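Local atomic coordinates of adenylate kinase (Schistosoma mansoni, PDB entry 3UMF), a protein that catalyses the reversible transfer of a phosphoryl group between adenine nucleotides, interconverting ATP and AMP with two molecules of ADP. Residues E127-V141 with Y185-S197. Numbering follows the deposited sequence.
Sequences EKEVCPCLCVINFDV and YKQQNKVITIDAS
Strand 135-140 runs parallel to strand 191-195, their axes 4.6 Å apart at closest and 17° askew, and six backbone hydrogen bonds run between the strands and the residues flanking 191-195, from Val136 N to Lys190 O at one end to Ala196 N and Asp140 O at the other. Near the start of the strands, Tyr185 from the end of helix 179-186 lays its ring against the other segment. Val136 CG2 sits over one ring face, 4.0 Å from Tyr185 CG, while Cys133 SG approaches obliquely, 4.7 Å from the ring centroid. At the ring edge, Tyr185 OH donates to Glu127 OE1 (2.7 Å), meeting it well above the carboxylate plane, which is turned 55° from the ring. The other oxygen, Glu127 OE2, takes Cys133 N on its anti lone pair, tying the end of helix 120-129 to the following loop. Lys190, bent at chi3 (148°), passes Leu134 O and brings NZ to Cys133 O at 3.1 Å; its charge lies near Glu127 without forming a salt bridge. On one sheet face, Ile137 and Ile194 lie side by side (Ile137 CG2 to Ile194 CG1, 4.0 Å), and Ile194 CB packs obliquely against Phe139 CD1. Ile137 CG2 also covers a face of the Phe139 ring, and helix 200-212 packs on this side through Ile203 and Val207. At the strand ends, Val141 CG1 touches Ala196 CB at 3.6 Å, and Asp195 OD1 accepts from Ser197 N in an Asx turn and also from Ser197 OG, both from the same face of the carboxylate. With 191-195 outermost and 135-140 bonded on its other side to strand 30-35, the pair forms one side of the five-stranded parallel sheet, order 2-3-1-4-5, of the adenylate kinase CORE domain, a P-loop nucleoside monophosphate kinase fold.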
loop_
_atom_site.group_PDB
_atom_site.type_symbol
_atom_site.label_atom_id
_atom_site.label_comp_id
_atom_site.label_asym_id
_atom_site.label_seq_id
_atom_site.Cartn_x
_atom_site.Cartn_y
_atom_site.Cartn_z
ATOM N N GLU A 127 11.991 6.426 -1.075
ATOM C CA GLU A 127 12.716 6.571 -2.329
ATOM C C GLU A 127 14.167 6.997 -2.098
ATOM O O GLU A 127 15.040 6.689 -2.906
ATOM C CB GLU A 127 11.994 7.552 -3.254
ATOM C CG GLU A 127 10.569 7.132 -3.578
ATOM C CD GLU A 127 9.879 8.078 -4.537
ATOM O OE1 GLU A 127 9.492 9.186 -4.106
ATOM O OE2 GLU A 127 9.720 7.714 -5.720
ATOM N N LYS A 128 14.423 7.688 -0.991
ATOM C CA LYS A 128 15.783 8.090 -0.643
ATOM C C LYS A 128 16.569 6.921 -0.061
ATOM O O LYS A 128 17.638 6.566 -0.557
ATOM C CB LYS A 128 15.769 9.249 0.362
ATOM C CG LYS A 128 17.156 9.664 0.851
ATOM C CD LYS A 128 17.097 10.663 2.011
ATOM C CE LYS A 128 17.118 9.963 3.365
ATOM N NZ LYS A 128 15.856 10.172 4.129
ATOM N N GLU A 129 16.017 6.321 0.989
ATOM C CA GLU A 129 16.696 5.278 1.752
ATOM C C GLU A 129 16.699 3.917 1.056
ATOM O O GLU A 129 17.580 3.096 1.301
ATOM C CB GLU A 129 16.047 5.139 3.133
ATOM C CG GLU A 129 16.047 6.411 3.963
ATOM C CD GLU A 129 17.222 6.488 4.913
ATOM O OE1 GLU A 129 18.376 6.449 4.437
ATOM O OE2 GLU A 129 16.991 6.583 6.137
ATOM N N VAL A 130 15.709 3.667 0.202
ATOM C CA VAL A 130 15.608 2.368 -0.465
ATOM C C VAL A 130 15.796 2.486 -1.979
ATOM O O VAL A 130 16.896 2.279 -2.490
ATOM C CB VAL A 130 14.267 1.664 -0.151
ATOM C CG1 VAL A 130 14.341 0.194 -0.536
ATOM C CG2 VAL A 130 13.927 1.806 1.323
ATOM N N CYS A 131 14.720 2.816 -2.689
ATOM C CA CYS A 131 14.786 3.051 -4.128
ATOM C C CYS A 131 13.534 3.785 -4.599
ATOM O O CYS A 131 12.479 3.677 -3.971
ATOM C CB CYS A 131 14.959 1.734 -4.894
ATOM S SG CYS A 131 13.575 0.594 -4.757
ATOM N N PRO A 132 13.651 4.551 -5.697
ATOM C CA PRO A 132 12.491 5.259 -6.252
ATOM C C PRO A 132 11.415 4.274 -6.691
ATOM O O PRO A 132 11.742 3.174 -7.145
ATOM C CB PRO A 132 13.072 5.977 -7.473
ATOM C CG PRO A 132 14.528 6.119 -7.172
ATOM C CD PRO A 132 14.890 4.868 -6.429
ATOM N N CYS A 133 10.151 4.646 -6.553
ATOM C CA CYS A 133 9.084 3.743 -6.949
ATOM C C CYS A 133 8.904 3.756 -8.464
ATOM O O CYS A 133 9.275 4.719 -9.139
ATOM C CB CYS A 133 7.770 4.092 -6.239
ATOM S SG CYS A 133 6.912 5.538 -6.876
ATOM N N LEU A 134 8.361 2.669 -8.995
ATOM C CA LEU A 134 8.037 2.602 -10.410
ATOM C C LEU A 134 6.764 3.398 -10.680
ATOM O O LEU A 134 6.714 4.228 -11.589
ATOM C CB LEU A 134 7.856 1.146 -10.837
ATOM C CG LEU A 134 7.325 0.906 -12.250
ATOM C CD1 LEU A 134 8.301 1.423 -13.299
ATOM C CD2 LEU A 134 7.043 -0.571 -12.452
ATOM N N CYS A 135 5.741 3.143 -9.872
ATOM C CA CYS A 135 4.471 3.849 -9.985
ATOM C C CYS A 135 3.636 3.672 -8.725
ATOM O O CYS A 135 4.002 2.911 -7.827
ATOM C CB CYS A 135 3.685 3.352 -11.206
ATOM S SG CYS A 135 3.181 1.613 -11.129
ATOM N N VAL A 136 2.522 4.391 -8.668
ATOM C CA VAL A 136 1.565 4.260 -7.587
ATOM C C VAL A 136 0.218 3.876 -8.181
ATOM O O VAL A 136 -0.248 4.505 -9.131
ATOM C CB VAL A 136 1.412 5.588 -6.812
ATOM C CG1 VAL A 136 0.381 5.448 -5.699
ATOM C CG2 VAL A 136 2.754 6.032 -6.248
ATOM N N ILE A 137 -0.395 2.828 -7.646
ATOM C CA ILE A 137 -1.752 2.471 -8.044
ATOM C C ILE A 137 -2.719 3.015 -7.008
ATOM O O ILE A 137 -2.692 2.611 -5.842
ATOM C CB ILE A 137 -1.943 0.944 -8.163
ATOM C CG1 ILE A 137 -0.862 0.339 -9.060
ATOM C CG2 ILE A 137 -3.320 0.625 -8.722
ATOM C CD1 ILE A 137 -0.961 -1.167 -9.195
ATOM N N ASN A 138 -3.559 3.950 -7.428
ATOM C CA ASN A 138 -4.575 4.509 -6.552
ATOM C C ASN A 138 -5.942 3.942 -6.913
ATOM O O ASN A 138 -6.517 4.308 -7.938
ATOM C CB ASN A 138 -4.585 6.040 -6.659
ATOM C CG ASN A 138 -5.608 6.688 -5.739
ATOM O OD1 ASN A 138 -6.026 6.102 -4.738
ATOM N ND2 ASN A 138 -6.011 7.910 -6.076
ATOM N N PHE A 139 -6.448 3.033 -6.083
ATOM C CA PHE A 139 -7.778 2.464 -6.287
ATOM C C PHE A 139 -8.827 3.423 -5.737
ATOM O O PHE A 139 -9.149 3.397 -4.547
ATOM C CB PHE A 139 -7.898 1.095 -5.611
ATOM C CG PHE A 139 -7.114 0.009 -6.298
ATOM C CD1 PHE A 139 -7.545 -0.516 -7.505
ATOM C CD2 PHE A 139 -5.947 -0.491 -5.737
ATOM C CE1 PHE A 139 -6.830 -1.515 -8.140
ATOM C CE2 PHE A 139 -5.227 -1.492 -6.368
ATOM C CZ PHE A 139 -5.669 -2.003 -7.573
ATOM N N ASP A 140 -9.364 4.259 -6.621
ATOM C CA ASP A 140 -10.192 5.387 -6.222
ATOM C C ASP A 140 -11.682 5.072 -6.266
ATOM O O ASP A 140 -12.190 4.566 -7.266
ATOM C CB ASP A 140 -9.892 6.584 -7.130
ATOM C CG ASP A 140 -10.684 7.822 -6.749
ATOM O OD1 ASP A 140 -10.708 8.173 -5.548
ATOM O OD2 ASP A 140 -11.283 8.446 -7.651
ATOM N N VAL A 141 -12.377 5.370 -5.171
ATOM C CA VAL A 141 -13.835 5.304 -5.148
ATOM C C VAL A 141 -14.407 6.561 -4.499
ATOM O O VAL A 141 -13.792 7.143 -3.607
ATOM C CB VAL A 141 -14.357 4.055 -4.396
ATOM C CG1 VAL A 141 -14.029 2.788 -5.169
ATOM C CG2 VAL A 141 -13.786 3.993 -2.983
ATOM N N TYR A 185 3.006 12.435 -6.355
ATOM C CA TYR A 185 3.380 11.478 -7.392
ATOM C C TYR A 185 2.620 11.696 -8.697
ATOM O O TYR A 185 3.077 11.282 -9.762
ATOM C CB TYR A 185 3.233 10.039 -6.891
ATOM C CG TYR A 185 4.252 9.688 -5.837
ATOM C CD1 TYR A 185 5.569 9.416 -6.184
ATOM C CD2 TYR A 185 3.906 9.647 -4.495
ATOM C CE1 TYR A 185 6.511 9.104 -5.222
ATOM C CE2 TYR A 185 4.842 9.334 -3.526
ATOM C CZ TYR A 185 6.140 9.063 -3.895
ATOM O OH TYR A 185 7.076 8.752 -2.937
ATOM N N LYS A 186 1.465 12.349 -8.617
ATOM C CA LYS A 186 0.703 12.677 -9.816
ATOM C C LYS A 186 1.457 13.697 -10.670
ATOM O O LYS A 186 1.452 13.614 -11.897
ATOM C CB LYS A 186 -0.683 13.207 -9.446
ATOM C CG LYS A 186 -1.800 12.697 -10.340
ATOM C CD LYS A 186 -3.155 13.248 -9.910
ATOM C CE LYS A 186 -4.030 12.173 -9.278
ATOM N NZ LYS A 186 -5.340 12.728 -8.827
ATOM N N GLN A 187 2.110 14.651 -10.013
ATOM C CA GLN A 187 2.920 15.654 -10.702
ATOM C C GLN A 187 4.096 15.030 -11.447
ATOM O O GLN A 187 4.589 15.596 -12.423
ATOM C CB GLN A 187 3.431 16.701 -9.708
ATOM C CG GLN A 187 2.355 17.637 -9.186
ATOM C CD GLN A 187 2.822 18.468 -8.007
ATOM O OE1 GLN A 187 4.014 18.521 -7.701
ATOM N NE2 GLN A 187 1.880 19.117 -7.332
ATOM N N GLN A 188 4.541 13.866 -10.983
ATOM C CA GLN A 188 5.661 13.171 -11.610
ATOM C C GLN A 188 5.173 12.176 -12.651
ATOM O O GLN A 188 5.968 11.419 -13.211
ATOM C CB GLN A 188 6.486 12.425 -10.560
ATOM C CG GLN A 188 6.961 13.281 -9.406
ATOM C CD GLN A 188 7.750 12.480 -8.391
ATOM O OE1 GLN A 188 8.607 11.676 -8.751
ATOM N NE2 GLN A 188 7.453 12.687 -7.113
ATOM N N ASN A 189 3.863 12.178 -12.890
ATOM C CA ASN A 189 3.247 11.276 -13.858
ATOM C C ASN A 189 3.472 9.812 -13.484
ATOM O O ASN A 189 3.732 8.977 -14.350
ATOM C CB ASN A 189 3.780 11.564 -15.270
ATOM C CG ASN A 189 2.714 11.449 -16.335
ATOM O OD1 ASN A 189 1.590 11.924 -16.165
ATOM N ND2 ASN A 189 3.062 10.811 -17.446
ATOM N N LYS A 190 3.365 9.504 -12.191
ATOM C CA LYS A 190 3.629 8.151 -11.695
ATOM C C LYS A 190 2.422 7.516 -11.010
ATOM O O LYS A 190 2.537 6.442 -10.420
ATOM C CB LYS A 190 4.811 8.158 -10.716
ATOM C CG LYS A 190 6.180 8.209 -11.372
ATOM C CD LYS A 190 7.270 8.294 -10.316
ATOM C CE LYS A 190 8.543 7.602 -10.767
ATOM N NZ LYS A 190 9.612 7.692 -9.733
ATOM N N VAL A 191 1.269 8.175 -11.078
ATOM C CA VAL A 191 0.066 7.642 -10.445
ATOM C C VAL A 191 -0.873 7.004 -11.459
ATOM O O VAL A 191 -1.260 7.631 -12.447
ATOM C CB VAL A 191 -0.704 8.734 -9.659
ATOM C CG1 VAL A 191 -2.019 8.182 -9.112
ATOM C CG2 VAL A 191 0.158 9.270 -8.532
ATOM N N ILE A 192 -1.210 5.741 -11.221
ATOM C CA ILE A 192 -2.253 5.073 -11.983
ATOM C C ILE A 192 -3.556 5.183 -11.204
ATOM O O ILE A 192 -3.753 4.494 -10.199
ATOM C CB ILE A 192 -1.920 3.590 -12.217
ATOM C CG1 ILE A 192 -0.652 3.459 -13.064
ATOM C CG2 ILE A 192 -3.078 2.882 -12.897
ATOM C CD1 ILE A 192 -0.198 2.034 -13.257
ATOM N N THR A 193 -4.437 6.068 -11.652
ATOM C CA THR A 193 -5.717 6.255 -10.982
ATOM C C THR A 193 -6.733 5.270 -11.542
ATOM O O THR A 193 -7.142 5.376 -12.701
ATOM C CB THR A 193 -6.223 7.701 -11.128
ATOM O OG1 THR A 193 -5.279 8.589 -10.517
ATOM C CG2 THR A 193 -7.579 7.869 -10.454
ATOM N N ILE A 194 -7.123 4.299 -10.724
ATOM C CA ILE A 194 -8.075 3.291 -11.159
ATOM C C ILE A 194 -9.466 3.625 -10.642
ATOM O O ILE A 194 -9.651 3.877 -9.452
ATOM C CB ILE A 194 -7.673 1.874 -10.673
ATOM C CG1 ILE A 194 -6.309 1.480 -11.251
ATOM C CG2 ILE A 194 -8.723 0.846 -11.082
ATOM C CD1 ILE A 194 -6.306 1.311 -12.768
ATOM N N ASP A 195 -10.440 3.657 -11.544
ATOM C CA ASP A 195 -11.838 3.791 -11.153
ATOM C C ASP A 195 -12.286 2.437 -10.605
ATOM O O ASP A 195 -12.517 1.493 -11.363
ATOM C CB ASP A 195 -12.686 4.198 -12.362
ATOM C CG ASP A 195 -14.157 4.393 -12.019
ATOM O OD1 ASP A 195 -14.574 4.105 -10.874
ATOM O OD2 ASP A 195 -14.912 4.826 -12.915
ATOM N N ALA A 196 -12.404 2.341 -9.286
ATOM C CA ALA A 196 -12.711 1.068 -8.646
ATOM C C ALA A 196 -14.201 0.894 -8.349
ATOM O O ALA A 196 -14.581 0.107 -7.481
ATOM C CB ALA A 196 -11.881 0.894 -7.377
ATOM N N SER A 197 -15.042 1.615 -9.087
ATOM C CA SER A 197 -16.489 1.507 -8.921
ATOM C C SER A 197 -17.070 0.345 -9.725
ATOM O O SER A 197 -18.229 -0.027 -9.540
ATOM C CB SER A 197 -17.180 2.812 -9.322
ATOM O OG SER A 197 -17.087 3.027 -10.719
HETATM O O HOH W 1 9.336 11.519 -4.869
HETATM O O HOH W 2 -5.547 9.287 -8.173
#